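Local coordinates for N-acetylgalactosaminyltransferase 7 (Homo sapiens, PDB 6IWR), which belongs to the polypeptide GalNAc-transferase family, joining a GT-A glycosyltransferase domain to a ricin-type beta-trefoil lectin domain, at residues Phe55-Asp64 / Val255-Thr263; Thr527-Val535 / Leu572-Cys580. One frame throughout, in Å; residues are numbered along the deposited sequence.

Overall arrangement
The two contacts sit on opposite sides of the centre of the chain, their own centres about 62 Å apart, and they share no helix or strand. Contact 1 lies in the glycosyltransferase half, where the irregular segment 55-64 is laid over the end of helix 251-260; contact 2 lies in the lectin half, between a hairpin and a strand. Both are only partly buried, and each mixes a shielded centre with an exposed margin. Their chemistry differs: contact 1, the more extensive, relies on a tyrosine ring, an arginine, a water and charged flanks, whereas contact 2 combines one backbone hydrogen bond with a small aliphatic cluster.

Contact 1: Phe55-Asp64 / Val255-Thr263; sequences FKPQTFTYHD and VAPISKDRT
The ring of Tyr62 lies with one face on CB of Ser259, a CH-pi contact with CB 3.8 Å from the ring centroid and 20° off the normal, displaced toward the rim. Farther along the same ring, CE2 reaches CB of Ala256 at 4.0 Å. The other flat group that matters is the guanidinium of Arg262, which meets the carbonyl O of Lys56 and CB of Phe55 at its edge. Together these contacts fasten the extended segment 55-64 across the C-terminal end of helix 251-260 in the GT-A glycosyltransferase fold, the helix that leads into strand 264-274.

With CG anti to the backbone N (chi1 -170°), the Tyr62 ring is laid over Ser259, and its hydroxyl makes a weak hydrogen bond to the backbone N of Asp143. A water ties the two backbones together beside Tyr62, donating to O of Phe60 and O of Lys260 and accepting from N of Tyr62. Arg262 NH2 gives a weak, bent hydrogen bond to Lys56 O at 2.6 Å, but the side chain also forms salt bridges, NE with Glu335 and NH1 with Glu341, which help to fix the position of the guanidinium. Lys56 itself turns its amine to Glu337. At the opposite end, Lys260 and Asp64 cross at about a right angle, with a long salt bridge of 3.7 Å from NZ to OD2. Where the helix gives way to loop, Asp261 forms an Asx turn: its OD1 accepts from N of Thr263 at 2.9 Å and from the Thr263 hydroxyl OG1 at 2.7 Å.

Contact 2: Thr527-Val535 / Leu572-Cys580; sequences TKGADGSKV and LHQVFISNC
Ile577 N donates to O of Ser533 at 2.9 Å, the one backbone hydrogen bond between the two segments. Next to this bond, CG2 of Val535 stands 4.1 Å from CG1 of Val575 and 4.2 Å from CG2 of Ile577, so a single methyl serves two neighbours. Beyond them CD1 of Ile577 meets CG of Lys528 at 3.8 Å, the two side chains crossing at about a right angle. CG1 of Ile577, placed between the backbone N and the carbonyl carbon (chi1 58°), carries CD1 toward Lys528.

In the next shell, Leu566 of strand 565-568 touches Val535, Val575 and Ile577, and His559 touches both Lys528 and Ile577. Strand 575-578 is held by antiparallel pairing with 565-568, and the disulfide between Cys580 and Cys565 ties the chain just past it to the start of that partner strand. On the other side, Gly529 N bonds to Lys534 O at 3.0 Å within the hairpin of strands 524-529 and 534-539. The contact thus joins two hairpins of the beta-trefoil lectin domain. Its chemistry combines a small aliphatic cluster with a single backbone hydrogen bond, which implies that the Ser533-Ile577 bond pins the two backbones at one point while the side chains of Val535, Val575 and Ile577 pack beside it.

Contact 1: Phe55-Asp64 / Val255-Thr263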
ATOM      1  N   PHE A  55     -19.835  43.885   3.357  1.00 36.90           N
ATOM      2  CA  PHE A  55     -19.273  43.552   4.656  1.00 36.35           C
ATOM      3  C   PHE A  55     -19.051  44.819   5.463  1.00 32.98           C
ATOM      4  O   PHE A  55     -18.871  45.906   4.909  1.00 41.69           O
ATOM      5  CB  PHE A  55     -17.972  42.767   4.509  1.00 36.31           C
ATOM      6  CG  PHE A  55     -18.147  41.502   3.751  1.00 28.49           C
ATOM      7  CD1 PHE A  55     -19.016  40.537   4.203  1.00 32.41           C
ATOM      8  CD2 PHE A  55     -17.483  41.292   2.571  1.00 30.11           C
ATOM      9  CE1 PHE A  55     -19.216  39.368   3.490  1.00 33.54           C
ATOM     10  CE2 PHE A  55     -17.656  40.126   1.862  1.00 31.53           C
ATOM     11  CZ  PHE A  55     -18.530  39.163   2.324  1.00 29.49           C
ATOM     12  N   LYS A  56     -19.092  44.674   6.787  1.00 38.13           N
ATOM     13  CA  LYS A  56     -18.987  45.831   7.666  1.00 33.57           C
ATOM     14  C   LYS A  56     -17.621  46.492   7.471  1.00 32.31           C
ATOM     15  O   LYS A  56     -16.635  45.805   7.203  1.00 39.46           O
ATOM     16  CB  LYS A  56     -19.216  45.408   9.124  1.00 31.89           C
ATOM     17  CG  LYS A  56     -20.639  44.933   9.434  1.00 41.62           C
ATOM     18  CD  LYS A  56     -20.796  44.510  10.865  1.00 54.64           C
ATOM     19  CE  LYS A  56     -22.216  44.062  11.176  1.00 80.02           C
ATOM     20  NZ  LYS A  56     -22.443  43.594  12.612  1.00 84.66           N
ATOM     21  N   PRO A  57     -17.529  47.814   7.544  1.00 35.70           N
ATOM     22  CA  PRO A  57     -16.275  48.488   7.160  1.00 38.90           C
ATOM     23  C   PRO A  57     -15.205  48.370   8.235  1.00 38.00           C
ATOM     24  O   PRO A  57     -15.485  48.110   9.407  1.00 38.29           O
ATOM     25  CB  PRO A  57     -16.707  49.947   6.988  1.00 39.92           C
ATOM     26  CG  PRO A  57     -17.828  50.070   8.014  1.00 36.44           C
ATOM     27  CD  PRO A  57     -18.596  48.784   7.845  1.00 27.78           C
ATOM     28  N   GLN A  58     -13.956  48.587   7.819  1.00 34.36           N
ATOM     29  CA  GLN A  58     -12.861  48.634   8.779  1.00 35.35           C
ATOM     30  C   GLN A  58     -12.991  49.854   9.684  1.00 39.58           C
ATOM     31  O   GLN A  58     -13.087  50.992   9.215  1.00 42.75           O
ATOM     32  CB  GLN A  58     -11.508  48.656   8.070  1.00 36.16           C
ATOM     33  CG  GLN A  58     -10.308  48.703   9.001  1.00 40.94           C
ATOM     34  CD  GLN A  58      -9.946  47.343   9.547  1.00 37.84           C
ATOM     35  OE1 GLN A  58      -9.497  47.206  10.692  1.00 41.88           O
ATOM     36  NE2 GLN A  58     -10.119  46.325   8.722  1.00 34.46           N
ATOM     37  N   THR A  59     -12.997  49.605  10.985  1.00 40.63           N
ATOM     38  CA  THR A  59     -13.049  50.654  11.990  1.00 40.32           C
ATOM     39  C   THR A  59     -11.746  50.784  12.761  1.00 43.64           C
ATOM     40  O   THR A  59     -11.378  51.886  13.175  1.00 45.05           O
ATOM     41  CB  THR A  59     -14.197  50.365  12.956  1.00 37.34           C
ATOM     42  OG1 THR A  59     -13.757  49.448  13.959  1.00 44.08           O
ATOM     43  CG2 THR A  59     -15.328  49.717  12.208  1.00 40.36           C
ATOM     44  N   PHE A  60     -11.060  49.662  12.945  1.00 46.60           N
ATOM     45  CA  PHE A  60      -9.719  49.586  13.510  1.00 46.68           C
ATOM     46  C   PHE A  60      -8.713  50.258  12.574  1.00 48.00           C
ATOM     47  O   PHE A  60      -8.682  49.967  11.374  1.00 49.77           O
ATOM     48  CB  PHE A  60      -9.397  48.091  13.664  1.00 40.83           C
ATOM     49  CG  PHE A  60      -8.556  47.738  14.836  1.00 40.27           C
ATOM     50  CD1 PHE A  60      -9.125  47.585  16.101  1.00 49.90           C
ATOM     51  CD2 PHE A  60      -7.202  47.510  14.676  1.00 37.53           C
ATOM     52  CE1 PHE A  60      -8.342  47.242  17.215  1.00 41.67           C
ATOM     53  CE2 PHE A  60      -6.421  47.162  15.763  1.00 47.57           C
ATOM     54  CZ  PHE A  60      -6.992  47.027  17.045  1.00 44.29           C
ATOM     55  N   THR A  61      -7.870  51.143  13.101  1.00 36.16           N
ATOM     56  CA  THR A  61      -6.749  51.661  12.317  1.00 39.06           C
ATOM     57  C   THR A  61      -5.492  50.862  12.651  1.00 40.69           C
ATOM     58  O   THR A  61      -5.129  50.757  13.822  1.00 47.41           O
ATOM     59  CB  THR A  61      -6.494  53.144  12.584  1.00 41.77           C
ATOM     60  OG1 THR A  61      -7.737  53.857  12.649  1.00 58.43           O
ATOM     61  CG2 THR A  61      -5.593  53.740  11.489  1.00 29.53           C
ATOM     62  N   TYR A  62      -4.815  50.314  11.634  1.00 39.18           N
ATOM     63  CA  TYR A  62      -3.582  49.568  11.866  1.00 34.56           C
ATOM     64  C   TYR A  62      -2.639  49.717  10.677  1.00 33.76           C
ATOM     65  O   TYR A  62      -3.070  49.719   9.528  1.00 40.99           O
ATOM     66  CB  TYR A  62      -3.879  48.087  12.161  1.00 28.60           C
ATOM     67  CG  TYR A  62      -2.683  47.298  12.655  1.00 34.89           C
ATOM     68  CD1 TYR A  62      -2.377  47.223  14.014  1.00 39.94           C
ATOM     69  CD2 TYR A  62      -1.855  46.618  11.765  1.00 35.18           C
ATOM     70  CE1 TYR A  62      -1.269  46.505  14.472  1.00 32.71           C
ATOM     71  CE2 TYR A  62      -0.745  45.882  12.219  1.00 35.97           C
ATOM     72  CZ  TYR A  62      -0.456  45.837  13.567  1.00 33.34           C
ATOM     73  OH  TYR A  62       0.650  45.134  14.018  1.00 37.17           O
ATOM     74  N   HIS A  63      -1.351  49.851  10.957  1.00 35.30           N
ATOM     75  CA  HIS A  63      -0.332  50.119   9.952  1.00 38.31           C
ATOM     76  C   HIS A  63       0.556  48.901   9.738  1.00 33.72           C
ATOM     77  O   HIS A  63       0.979  48.251  10.698  1.00 33.12           O
ATOM     78  CB  HIS A  63       0.548  51.295  10.365  1.00 44.92           C
ATOM     79  CG  HIS A  63      -0.225  52.491  10.818  1.00 49.16           C
ATOM     80  ND1 HIS A  63      -0.538  53.532   9.972  1.00 51.47           N
ATOM     81  CD2 HIS A  63      -0.751  52.810  12.023  1.00 53.01           C
ATOM     82  CE1 HIS A  63      -1.228  54.442  10.637  1.00 49.66           C
ATOM     83  NE2 HIS A  63      -1.367  54.031  11.885  1.00 52.54           N
ATOM     84  N   ASP A  64       0.867  48.623   8.479  1.00 33.79           N
ATOM     85  CA  ASP A  64       1.702  47.481   8.165  1.00 34.65           C
ATOM     86  C   ASP A  64       3.036  47.590   8.888  1.00 34.19           C
ATOM     87  O   ASP A  64       3.477  48.689   9.214  1.00 32.11           O
ATOM     88  CB  ASP A  64       1.937  47.388   6.663  1.00 37.25           C
ATOM     89  CG  ASP A  64       0.687  47.013   5.925  1.00 42.46           C
ATOM     90  OD1 ASP A  64      -0.129  46.274   6.531  1.00 43.18           O
ATOM     91  OD2 ASP A  64       0.501  47.475   4.781  1.00 47.99           O
ATOM     92  N   VAL A 255      -1.497  37.877  12.564  1.00 23.20           N
ATOM     93  CA  VAL A 255      -2.633  38.760  12.809  1.00 24.84           C
ATOM     94  C   VAL A 255      -2.419  40.204  12.349  1.00 25.16           C
ATOM     95  O   VAL A 255      -3.372  41.001  12.355  1.00 28.92           O
ATOM     96  CB  VAL A 255      -2.990  38.707  14.302  1.00 22.87           C
ATOM     97  CG1 VAL A 255      -4.208  39.555  14.584  1.00 27.27           C
ATOM     98  CG2 VAL A 255      -3.245  37.271  14.702  1.00 24.70           C
ATOM     99  N   ALA A 256      -1.221  40.578  11.950  1.00 22.42           N
ATOM    100  CA  ALA A 256      -1.046  41.940  11.455  1.00 26.82           C
ATOM    101  C   ALA A 256      -1.910  42.199  10.227  1.00 28.43           C
ATOM    102  O   ALA A 256      -2.656  43.192  10.213  1.00 29.06           O
ATOM    103  CB  ALA A 256       0.439  42.215  11.181  1.00 22.04           C
ATOM    104  N   PRO A 257      -1.886  41.372   9.189  1.00 26.96           N
ATOM    105  CA  PRO A 257      -2.685  41.717   7.999  1.00 25.97           C
ATOM    106  C   PRO A 257      -4.172  41.846   8.299  1.00 25.70           C
ATOM    107  O   PRO A 257      -4.815  42.778   7.796  1.00 24.88           O
ATOM    108  CB  PRO A 257      -2.370  40.588   7.005  1.00 21.83           C
ATOM    109  CG  PRO A 257      -1.425  39.661   7.701  1.00 23.58           C
ATOM    110  CD  PRO A 257      -1.008  40.210   9.004  1.00 24.24           C
ATOM    111  N   ILE A 258      -4.732  40.971   9.143  1.00 25.88           N
ATOM    112  CA  ILE A 258      -6.154  41.071   9.490  1.00 26.45           C
ATOM    113  C   ILE A 258      -6.441  42.365  10.239  1.00 28.99           C
ATOM    114  O   ILE A 258      -7.544  42.915  10.153  1.00 31.59           O
ATOM    115  CB  ILE A 258      -6.602  39.854  10.322  1.00 25.53           C
ATOM    116  CG1 ILE A 258      -6.118  38.559   9.661  1.00 24.52           C
ATOM    117  CG2 ILE A 258      -8.108  39.857  10.507  1.00 20.29           C
ATOM    118  CD1 ILE A 258      -6.313  37.360  10.510  1.00 24.98           C
ATOM    119  N   SER A 259      -5.463  42.870  10.982  1.00 28.05           N
ATOM    120  CA  SER A 259      -5.656  44.110  11.720  1.00 27.14           C
ATOM    121  C   SER A 259      -5.658  45.335  10.803  1.00 28.57           C
ATOM    122  O   SER A 259      -6.337  46.318  11.110  1.00 32.64           O
ATOM    123  CB  SER A 259      -4.587  44.235  12.807  1.00 28.61           C
ATOM    124  OG  SER A 259      -4.501  43.038  13.581  1.00 28.09           O
ATOM    125  N   LYS A 260      -4.899  45.330   9.687  1.00 29.39           N
ATOM    126  CA  LYS A 260      -5.080  46.425   8.722  1.00 35.64           C
ATOM    127  C   LYS A 260      -6.463  46.341   8.101  1.00 32.55           C
ATOM    128  O   LYS A 260      -7.121  47.364   7.889  1.00 40.05           O
ATOM    129  CB  LYS A 260      -4.011  46.447   7.603  1.00 32.51           C
ATOM    130  CG  LYS A 260      -3.227  47.807   7.520  1.00 41.14           C
ATOM    131  CD  LYS A 260      -2.891  48.507   6.116  1.00 41.63           C
ATOM    132  CE  LYS A 260      -2.359  50.050   6.293  1.00 56.94           C
ATOM    133  NZ  LYS A 260      -0.856  50.529   6.480  1.00 39.65           N
ATOM    134  N   ASP A 261      -6.955  45.123   7.889  1.00 31.56           N
ATOM    135  CA  ASP A 261      -8.049  44.880   6.948  1.00 32.16           C
ATOM    136  C   ASP A 261      -8.794  43.620   7.375  1.00 29.97           C
ATOM    137  O   ASP A 261      -8.276  42.513   7.210  1.00 30.93           O
ATOM    138  CB  ASP A 261      -7.481  44.743   5.537  1.00 28.36           C
ATOM    139  CG  ASP A 261      -8.535  44.431   4.491  1.00 31.92           C
ATOM    140  OD1 ASP A 261      -9.672  44.021   4.819  1.00 31.43           O
ATOM    141  OD2 ASP A 261      -8.203  44.584   3.304  1.00 33.41           O
ATOM    142  N   ARG A 262     -10.020  43.783   7.877  1.00 24.52           N
ATOM    143  CA  ARG A 262     -10.770  42.682   8.468  1.00 24.49           C
ATOM    144  C   ARG A 262     -11.213  41.624   7.461  1.00 32.18           C
ATOM    145  O   ARG A 262     -11.649  40.547   7.893  1.00 30.09           O
ATOM    146  CB  ARG A 262     -11.999  43.223   9.183  1.00 26.31           C
ATOM    147  CG  ARG A 262     -12.840  44.131   8.314  1.00 29.46           C
ATOM    148  CD  ARG A 262     -13.969  44.708   9.117  1.00 26.93           C
ATOM    149  NE  ARG A 262     -14.643  43.610   9.775  1.00 35.94           N
ATOM    150  CZ  ARG A 262     -15.694  42.974   9.268  1.00 37.77           C
ATOM    151  NH1 ARG A 262     -16.243  41.946   9.923  1.00 30.63           N
ATOM    152  NH2 ARG A 262     -16.202  43.388   8.108  1.00 33.26           N
ATOM    153  N   THR A 263     -11.173  41.913   6.150  1.00 29.02           N
ATOM    154  CA  THR A 263     -11.535  40.939   5.125  1.00 28.90           C
ATOM    155  C   THR A 263     -10.337  40.143   4.635  1.00 28.92           C
ATOM    156  O   THR A 263     -10.455  39.412   3.648  1.00 25.71           O
ATOM    157  CB  THR A 263     -12.203  41.613   3.915  1.00 29.33           C
ATOM    158  OG1 THR A 263     -11.271  42.497   3.285  1.00 26.00           O
ATOM    159  CG2 THR A 263     -13.461  42.371   4.310  1.00 22.51           C
TER
HETATM  160  O   HOH W   1      -6.683  49.520   9.200  1.00 36.64           O

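Contact 2: Thr527-Val535 / Leu572-Cys580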
ATOM      1  N   THR A 527      -2.362   2.418 -21.395  1.00 41.57           N
ATOM      2  CA  THR A 527      -1.545   2.416 -22.598  1.00 43.46           C
ATOM      3  C   THR A 527      -1.081   0.991 -22.845  1.00 40.14           C
ATOM      4  O   THR A 527      -1.473   0.063 -22.134  1.00 43.63           O
ATOM      5  CB  THR A 527      -0.361   3.382 -22.491  1.00 44.05           C
ATOM      6  OG1 THR A 527       0.535   3.132 -23.576  1.00 45.84           O
ATOM      7  CG2 THR A 527       0.376   3.179 -21.181  1.00 41.06           C
ATOM      8  N   LYS A 528      -0.243   0.820 -23.855  1.00 42.37           N
ATOM      9  CA  LYS A 528       0.223  -0.494 -24.274  1.00 45.96           C
ATOM     10  C   LYS A 528       1.557  -0.779 -23.601  1.00 55.43           C
ATOM     11  O   LYS A 528       2.508  -0.003 -23.745  1.00 63.95           O
ATOM     12  CB  LYS A 528       0.350  -0.560 -25.796  1.00 48.49           C
ATOM     13  CG  LYS A 528       0.793  -1.908 -26.314  1.00 55.14           C
ATOM     14  CD  LYS A 528       2.293  -1.937 -26.523  1.00 68.27           C
ATOM     15  CE  LYS A 528       2.655  -1.316 -27.857  1.00 60.84           C
ATOM     16  NZ  LYS A 528       3.492  -2.259 -28.648  1.00 75.07           N
ATOM     17  N   GLY A 529       1.624  -1.874 -22.857  1.00 51.65           N
ATOM     18  CA  GLY A 529       2.877  -2.192 -22.213  1.00 65.56           C
ATOM     19  C   GLY A 529       3.773  -3.024 -23.106  1.00 75.52           C
ATOM     20  O   GLY A 529       3.594  -4.242 -23.193  1.00 80.21           O
ATOM     21  N   ALA A 530       4.723  -2.394 -23.798  1.00 75.35           N
ATOM     22  CA  ALA A 530       5.762  -3.185 -24.440  1.00 77.61           C
ATOM     23  C   ALA A 530       6.492  -3.986 -23.372  1.00 79.63           C
ATOM     24  O   ALA A 530       6.630  -3.552 -22.224  1.00 80.01           O
ATOM     25  CB  ALA A 530       6.740  -2.300 -25.212  1.00 76.56           C
ATOM     26  N   ASP A 531       6.942  -5.174 -23.748  1.00 86.04           N
ATOM     27  CA  ASP A 531       6.776  -5.670 -25.101  1.00 85.85           C
ATOM     28  C   ASP A 531       5.446  -6.409 -25.164  1.00 75.01           C
ATOM     29  O   ASP A 531       4.994  -6.821 -26.229  1.00 73.75           O
ATOM     30  CB  ASP A 531       7.950  -6.589 -25.507  1.00 93.42           C
ATOM     31  CG  ASP A 531       9.200  -6.404 -24.622  1.00 93.90           C
ATOM     32  OD1 ASP A 531       9.287  -7.070 -23.555  1.00 93.19           O
ATOM     33  OD2 ASP A 531      10.093  -5.607 -24.999  1.00 90.14           O
ATOM     34  N   GLY A 532       4.820  -6.575 -24.011  1.00 71.48           N
ATOM     35  CA  GLY A 532       3.562  -7.281 -23.964  1.00 72.87           C
ATOM     36  C   GLY A 532       2.534  -6.756 -24.964  1.00 78.28           C
ATOM     37  O   GLY A 532       2.735  -5.803 -25.732  1.00 69.89           O
ATOM     38  N   SER A 533       1.412  -7.468 -24.981  1.00 74.72           N
ATOM     39  CA  SER A 533       0.136  -6.977 -25.465  1.00 53.07           C
ATOM     40  C   SER A 533      -0.777  -6.626 -24.310  1.00 49.70           C
ATOM     41  O   SER A 533      -1.993  -6.490 -24.504  1.00 46.21           O
ATOM     42  CB  SER A 533      -0.524  -8.032 -26.351  1.00 59.25           C
ATOM     43  OG  SER A 533      -0.019  -7.966 -27.678  1.00 74.10           O
ATOM     44  N   LYS A 534      -0.217  -6.549 -23.103  1.00 50.00           N
ATOM     45  CA  LYS A 534      -0.960  -6.186 -21.913  1.00 39.50           C
ATOM     46  C   LYS A 534      -1.233  -4.693 -21.900  1.00 44.41           C
ATOM     47  O   LYS A 534      -0.502  -3.886 -22.489  1.00 47.14           O
ATOM     48  CB  LYS A 534      -0.203  -6.557 -20.646  1.00 38.42           C
ATOM     49  CG  LYS A 534       0.001  -8.017 -20.426  1.00 40.91           C
ATOM     50  CD  LYS A 534       1.339  -8.231 -19.728  1.00 43.44           C
ATOM     51  CE  LYS A 534       1.217  -9.006 -18.432  1.00 44.22           C
ATOM     52  NZ  LYS A 534       2.222 -10.111 -18.391  1.00 49.45           N
ATOM     53  N   VAL A 535      -2.312  -4.340 -21.211  1.00 41.21           N
ATOM     54  CA  VAL A 535      -2.713  -2.965 -20.993  1.00 38.17           C
ATOM     55  C   VAL A 535      -2.269  -2.564 -19.603  1.00 40.29           C
ATOM     56  O   VAL A 535      -2.620  -3.211 -18.608  1.00 42.77           O
ATOM     57  CB  VAL A 535      -4.227  -2.808 -21.157  1.00 33.57           C
ATOM     58  CG1 VAL A 535      -4.647  -1.379 -20.903  1.00 32.09           C
ATOM     59  CG2 VAL A 535      -4.602  -3.263 -22.529  1.00 34.65           C
ATOM     60  N   LEU A 572      -9.202 -16.743 -18.031  1.00 38.75           N
ATOM     61  CA  LEU A 572      -7.959 -16.287 -17.452  1.00 34.58           C
ATOM     62  C   LEU A 572      -7.995 -14.929 -16.758  1.00 42.00           C
ATOM     63  O   LEU A 572      -7.009 -14.554 -16.150  1.00 40.54           O
ATOM     64  CB  LEU A 572      -6.853 -16.288 -18.502  1.00 37.37           C
ATOM     65  CG  LEU A 572      -6.358 -17.636 -19.014  1.00 37.36           C
ATOM     66  CD1 LEU A 572      -5.356 -17.430 -20.126  1.00 35.08           C
ATOM     67  CD2 LEU A 572      -5.732 -18.441 -17.897  1.00 38.43           C
ATOM     68  N   HIS A 573      -9.109 -14.206 -16.833  1.00 38.22           N
ATOM     69  CA  HIS A 573      -9.228 -12.862 -16.237  1.00 33.98           C
ATOM     70  C   HIS A 573      -8.142 -11.892 -16.707  1.00 33.21           C
ATOM     71  O   HIS A 573      -7.499 -11.212 -15.932  1.00 34.21           O
ATOM     72  CB  HIS A 573      -9.264 -12.923 -14.719  1.00 31.53           C
ATOM     73  CG  HIS A 573     -10.512 -13.523 -14.156  1.00 36.40           C
ATOM     74  ND1 HIS A 573     -11.351 -14.329 -14.887  1.00 39.91           N
ATOM     75  CD2 HIS A 573     -11.052 -13.447 -12.922  1.00 30.69           C
ATOM     76  CE1 HIS A 573     -12.354 -14.719 -14.129  1.00 35.19           C
ATOM     77  NE2 HIS A 573     -12.198 -14.192 -12.934  1.00 33.43           N
ATOM     78  N   GLN A 574      -7.960 -11.867 -18.008  1.00 31.12           N
ATOM     79  CA  GLN A 574      -6.860 -11.237 -18.719  1.00 34.20           C
ATOM     80  C   GLN A 574      -7.378 -10.206 -19.705  1.00 35.40           C
ATOM     81  O   GLN A 574      -8.337 -10.459 -20.439  1.00 33.67           O
ATOM     82  CB  GLN A 574      -6.045 -12.272 -19.473  1.00 40.37           C
ATOM     83  CG  GLN A 574      -4.559 -12.050 -19.425  1.00 49.33           C
ATOM     84  CD  GLN A 574      -3.799 -13.353 -19.361  1.00 48.10           C
ATOM     85  OE1 GLN A 574      -3.928 -14.192 -20.249  1.00 41.05           O
ATOM     86  NE2 GLN A 574      -3.026 -13.545 -18.285  1.00 52.24           N
ATOM     87  N   VAL A 575      -6.739  -9.046 -19.712  1.00 32.82           N
ATOM     88  CA  VAL A 575      -7.068  -7.967 -20.633  1.00 31.54           C
ATOM     89  C   VAL A 575      -5.847  -7.693 -21.497  1.00 34.54           C
ATOM     90  O   VAL A 575      -4.765  -7.392 -20.975  1.00 42.26           O
ATOM     91  CB  VAL A 575      -7.500  -6.694 -19.891  1.00 30.72           C
ATOM     92  CG1 VAL A 575      -7.566  -5.534 -20.869  1.00 27.71           C
ATOM     93  CG2 VAL A 575      -8.827  -6.904 -19.185  1.00 30.00           C
ATOM     94  N   PHE A 576      -6.010  -7.769 -22.808  1.00 31.58           N
ATOM     95  CA  PHE A 576      -4.880  -7.492 -23.688  1.00 37.83           C
ATOM     96  C   PHE A 576      -5.423  -6.862 -24.962  1.00 36.04           C
ATOM     97  O   PHE A 576      -6.633  -6.679 -25.110  1.00 35.67           O
ATOM     98  CB  PHE A 576      -4.082  -8.770 -23.963  1.00 32.07           C
ATOM     99  CG  PHE A 576      -4.933  -9.904 -24.433  1.00 33.83           C
ATOM    100  CD1 PHE A 576      -5.252 -10.027 -25.785  1.00 38.81           C
ATOM    101  CD2 PHE A 576      -5.448 -10.836 -23.537  1.00 34.74           C
ATOM    102  CE1 PHE A 576      -6.055 -11.064 -26.248  1.00 35.02           C
ATOM    103  CE2 PHE A 576      -6.264 -11.885 -23.999  1.00 35.16           C
ATOM    104  CZ  PHE A 576      -6.561 -11.992 -25.359  1.00 31.31           C
ATOM    105  N   ILE A 577      -4.519  -6.517 -25.882  1.00 37.72           N
ATOM    106  CA  ILE A 577      -4.891  -6.077 -27.227  1.00 37.10           C
ATOM    107  C   ILE A 577      -4.356  -7.086 -28.238  1.00 40.07           C
ATOM    108  O   ILE A 577      -3.205  -7.518 -28.150  1.00 46.09           O
ATOM    109  CB  ILE A 577      -4.379  -4.660 -27.561  1.00 35.91           C
ATOM    110  CG1 ILE A 577      -2.861  -4.579 -27.442  1.00 37.25           C
ATOM    111  CG2 ILE A 577      -5.015  -3.617 -26.688  1.00 28.84           C
ATOM    112  CD1 ILE A 577      -2.305  -3.270 -27.946  1.00 37.41           C
ATOM    113  N   SER A 578      -5.194  -7.462 -29.194  1.00 39.50           N
ATOM    114  CA  SER A 578      -4.820  -8.401 -30.238  1.00 42.97           C
ATOM    115  C   SER A 578      -5.370  -7.887 -31.566  1.00 45.28           C
ATOM    116  O   SER A 578      -6.083  -6.885 -31.601  1.00 48.03           O
ATOM    117  CB  SER A 578      -5.341  -9.794 -29.917  1.00 37.89           C
ATOM    118  OG  SER A 578      -6.689  -9.693 -29.541  1.00 47.46           O
ATOM    119  N   ASN A 579      -5.025  -8.563 -32.670  1.00 45.76           N
ATOM    120  CA  ASN A 579      -5.413  -8.102 -34.007  1.00 37.92           C
ATOM    121  C   ASN A 579      -6.926  -8.131 -34.170  1.00 37.92           C
ATOM    122  O   ASN A 579      -7.567  -9.133 -33.853  1.00 37.99           O
ATOM    123  CB  ASN A 579      -4.761  -8.978 -35.072  1.00 33.69           C
ATOM    124  CG  ASN A 579      -3.312  -8.654 -35.263  1.00 42.00           C
ATOM    125  OD1 ASN A 579      -2.973  -7.594 -35.763  1.00 47.74           O
ATOM    126  ND2 ASN A 579      -2.442  -9.557 -34.858  1.00 48.14           N
ATOM    127  N   CYS A 580      -7.508  -7.046 -34.676  1.00 43.26           N
ATOM    128  CA  CYS A 580      -8.965  -6.966 -34.690  1.00 42.65           C
ATOM    129  C   CYS A 580      -9.544  -8.122 -35.480  1.00 43.68           C
ATOM    130  O   CYS A 580      -9.109  -8.407 -36.599  1.00 47.60           O
ATOM    131  CB  CYS A 580      -9.465  -5.635 -35.267  1.00 37.64           C
ATOM    132  SG  CYS A 580      -9.263  -4.169 -34.197  1.00 56.50           S
TER